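Local structure of Endonuclease/exonuclease/phosphatase (Leptotrichia buccalis C-1013-b, 3TEB) at residues L7-H12 with I38-V43. The protein probably acts as a magnesium-dependent nuclease or related phosphoester hydrolase of the DNase I-like superfamily. Numbering follows the deposited sequence.
Sequences LTVNVH and IAMQEV. With MG (magnesium ion), chain C.
Asn10 and Glu42 meet where two parallel neighbouring strands of a DNase I-like fold run out into the metal site. Strands 4-10 and 37-46, joined through helix 19-33, form a beta-alpha-beta unit; their short segments run 13° apart, with Thr8 beside Ala39 and Asn10 beside Gln41. The parallel ladder consists of backbone hydrogen bonds from Ala39 N to Leu7 O, Val9 N to Ala39 O and Gln41 N to Val9 O, and it continues past the strand end with another, Val11 N to Gln41 O (3.0 Å). On the face carrying Val9 and Met40, Val9 CG1 lies alongside Met40 CG (selenomethionine) at 4.1 Å, while the Met40 chain bends at chi3 and packs on Ala62 and Leu65 of helix 61-69. On the face of Thr8 and Asn10, Gln41 folds back at chi2 (78°), bringing NE2 to Thr8 OG1 in a weak 3.3 Å bond; Ser141 is a second weak partner of that amide. The amide of Asn10 is held at both ends: OD1 accepts from His12 N (3.2 Å) in an Asx turn, and ND2 donates to Glu42 OE2 (2.9 Å), nearly within its own amide plane, and has a weak second bond to Asp176. Amide and carboxylate planes are nearly perpendicular (83°). The His12 ring presents CD2 at its edge to Glu42 OE1 (3.7 Å), while His12 ND1 is bonded to Glu16. Asp256, which touches His12, is a magnesium ligand seen in a structure of this protein. Glu42 stays extended beyond CG, carrying its carboxylate to the magnesium ion. OE2 takes the Asn10 bond on its anti lone pair and is bound to the magnesium ion (1.8 Å).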
ATOM      1  N   LEU A   7       3.271  -5.886   4.972  1.00 36.21           N
ATOM      2  CA  LEU A   7       3.772  -5.804   3.597  1.00 33.12           C
ATOM      3  C   LEU A   7       3.028  -4.726   2.812  1.00 31.52           C
ATOM      4  O   LEU A   7       1.809  -4.587   2.937  1.00 31.33           O
ATOM      5  CB  LEU A   7       3.607  -7.155   2.906  1.00 32.80           C
ATOM      6  CG  LEU A   7       3.636  -7.244   1.378  1.00 31.58           C
ATOM      7  CD1 LEU A   7       5.033  -7.069   0.840  1.00 31.50           C
ATOM      8  CD2 LEU A   7       3.086  -8.567   0.942  1.00 31.62           C
ATOM      9  N   THR A   8       3.759  -3.960   2.006  1.00 30.22           N
ATOM     10  CA  THR A   8       3.138  -2.997   1.083  1.00 28.70           C
ATOM     11  C   THR A   8       3.697  -3.173  -0.325  1.00 27.87           C
ATOM     12  O   THR A   8       4.903  -3.328  -0.506  1.00 28.30           O
ATOM     13  CB  THR A   8       3.293  -1.510   1.535  1.00 28.77           C
ATOM     14  OG1 THR A   8       2.583  -0.655   0.629  1.00 28.56           O
ATOM     15  CG2 THR A   8       4.762  -1.077   1.547  1.00 29.12           C
ATOM     16  N   VAL A   9       2.831  -3.147  -1.327  1.00 26.61           N
ATOM     17  CA  VAL A   9       3.273  -3.418  -2.685  1.00 25.73           C
ATOM     18  C   VAL A   9       2.349  -2.780  -3.718  1.00 25.10           C
ATOM     19  O   VAL A   9       1.135  -2.986  -3.704  1.00 24.87           O
ATOM     20  CB  VAL A   9       3.501  -4.951  -2.913  1.00 25.70           C
ATOM     21  CG1 VAL A   9       2.281  -5.760  -2.549  1.00 25.44           C
ATOM     22  CG2 VAL A   9       3.915  -5.226  -4.312  1.00 25.53           C
ATOM     23  N   ASN A  10       2.941  -1.962  -4.581  1.00 24.88           N
ATOM     24  CA  ASN A  10       2.243  -1.414  -5.741  1.00 24.53           C
ATOM     25  C   ASN A  10       2.209  -2.514  -6.778  1.00 24.43           C
ATOM     26  O   ASN A  10       3.257  -2.917  -7.275  1.00 24.79           O
ATOM     27  CB  ASN A  10       3.009  -0.210  -6.276  1.00 24.76           C
ATOM     28  CG  ASN A  10       2.371   0.395  -7.507  1.00 25.14           C
ATOM     29  OD1 ASN A  10       1.964  -0.318  -8.434  1.00 26.87           O
ATOM     30  ND2 ASN A  10       2.297   1.732  -7.535  1.00 25.82           N
ATOM     31  N   VAL A  11       1.033  -3.034  -7.097  1.00 24.15           N
ATOM     32  CA  VAL A  11       1.007  -4.310  -7.825  1.00 24.00           C
ATOM     33  C   VAL A  11       0.917  -4.184  -9.338  1.00 24.04           C
ATOM     34  O   VAL A  11       0.955  -5.193 -10.054  1.00 24.21           O
ATOM     35  CB  VAL A  11      -0.077  -5.272  -7.295  1.00 23.99           C
ATOM     36  CG1 VAL A  11       0.395  -5.910  -5.997  1.00 23.98           C
ATOM     37  CG2 VAL A  11      -1.422  -4.561  -7.141  1.00 23.73           C
ATOM     38  N   HIS A  12       0.810  -2.943  -9.807  1.00 24.12           N
ATOM     39  CA  HIS A  12       0.675  -2.638 -11.221  1.00 24.61           C
ATOM     40  C   HIS A  12      -0.326  -3.614 -11.856  1.00 24.37           C
ATOM     41  O   HIS A  12      -0.047  -4.226 -12.884  1.00 24.82           O
ATOM     42  CB  HIS A  12       2.056  -2.710 -11.884  1.00 25.04           C
ATOM     43  CG  HIS A  12       2.174  -1.918 -13.153  1.00 27.06           C
ATOM     44  ND1 HIS A  12       2.891  -2.368 -14.244  1.00 28.39           N
ATOM     45  CD2 HIS A  12       1.681  -0.704 -13.504  1.00 28.48           C
ATOM     46  CE1 HIS A  12       2.832  -1.467 -15.211  1.00 29.01           C
ATOM     47  NE2 HIS A  12       2.101  -0.449 -14.789  1.00 29.16           N
ATOM     48  N   ILE A  38      -1.702  -6.598   4.471  1.00 32.25           N
ATOM     49  CA  ILE A  38      -1.120  -6.296   3.168  1.00 30.65           C
ATOM     50  C   ILE A  38      -1.749  -5.034   2.596  1.00 29.78           C
ATOM     51  O   ILE A  38      -2.977  -4.948   2.471  1.00 30.00           O
ATOM     52  CB  ILE A  38      -1.311  -7.441   2.178  1.00 30.71           C
ATOM     53  CG1 ILE A  38      -0.582  -8.704   2.649  1.00 30.87           C
ATOM     54  CG2 ILE A  38      -0.790  -7.038   0.806  1.00 30.81           C
ATOM     55  CD1 ILE A  38      -1.471  -9.710   3.336  1.00 31.20           C
ATOM     56  N   ALA A  39      -0.918  -4.047   2.268  1.00 28.72           N
ATOM     57  CA  ALA A  39      -1.412  -2.822   1.645  1.00 27.67           C
ATOM     58  C   ALA A  39      -1.033  -2.835   0.164  1.00 27.15           C
ATOM     59  O   ALA A  39       0.109  -3.100  -0.183  1.00 27.49           O
ATOM     60  CB  ALA A  39      -0.857  -1.591   2.351  1.00 27.64           C
HETATM   61  N   MSE A  40      -1.997  -2.575  -0.711  1.00 26.41           N
HETATM   62  CA  MSE A  40      -1.772  -2.651  -2.153  1.00 25.69           C
HETATM   63  C   MSE A  40      -2.255  -1.405  -2.874  1.00 25.24           C
HETATM   64  O   MSE A  40      -3.328  -0.859  -2.546  1.00 25.27           O
HETATM   65  CB  MSE A  40      -2.476  -3.863  -2.722  1.00 25.60           C
HETATM   66  CG  MSE A  40      -1.783  -5.148  -2.393  1.00 26.45           C
HETATM   67 SE   MSE A  40      -2.779  -6.647  -3.115  0.75 29.40          SE
HETATM   68  CE  MSE A  40      -4.356  -6.489  -1.976  1.00 27.44           C
ATOM     69  N   GLN A  41      -1.457  -0.963  -3.845  1.00 24.67           N
ATOM     70  CA  GLN A  41      -1.812   0.159  -4.700  1.00 24.22           C
ATOM     71  C   GLN A  41      -1.840  -0.271  -6.162  1.00 23.90           C
ATOM     72  O   GLN A  41      -1.325  -1.339  -6.530  1.00 23.80           O
ATOM     73  CB  GLN A  41      -0.842   1.322  -4.510  1.00 24.39           C
ATOM     74  CG  GLN A  41      -0.638   1.752  -3.069  1.00 25.62           C
ATOM     75  CD  GLN A  41       0.299   0.824  -2.311  1.00 27.98           C
ATOM     76  OE1 GLN A  41       1.316   0.374  -2.853  1.00 30.60           O
ATOM     77  NE2 GLN A  41      -0.040   0.523  -1.057  1.00 28.06           N
ATOM     78  N   GLU A  42      -2.419   0.586  -7.002  1.00 23.84           N
ATOM     79  CA  GLU A  42      -2.618   0.291  -8.426  1.00 23.99           C
ATOM     80  C   GLU A  42      -3.312  -1.082  -8.549  1.00 23.78           C
ATOM     81  O   GLU A  42      -2.856  -1.965  -9.254  1.00 23.99           O
ATOM     82  CB  GLU A  42      -1.304   0.400  -9.266  1.00 24.17           C
ATOM     83  CG  GLU A  42      -0.636   1.811  -9.329  1.00 26.79           C
ATOM     84  CD  GLU A  42       0.357   2.008 -10.516  1.00 31.63           C
ATOM     85  OE1 GLU A  42      -0.068   1.972 -11.698  1.00 34.87           O
ATOM     86  OE2 GLU A  42       1.571   2.236 -10.287  1.00 33.11           O
ATOM     87  N   VAL A  43      -4.403  -1.255  -7.816  1.00 23.64           N
ATOM     88  CA  VAL A  43      -5.210  -2.466  -7.896  1.00 23.68           C
ATOM     89  C   VAL A  43      -6.333  -2.170  -8.869  1.00 23.80           C
ATOM     90  O   VAL A  43      -7.118  -1.256  -8.634  1.00 24.28           O
ATOM     91  CB  VAL A  43      -5.802  -2.848  -6.521  1.00 23.66           C
ATOM     92  CG1 VAL A  43      -6.804  -3.961  -6.664  1.00 23.81           C
ATOM     93  CG2 VAL A  43      -4.702  -3.264  -5.570  1.00 23.51           C
TER
HETATM   94 MG    MG C 301       2.735   2.328 -11.641  1.00 32.96          MG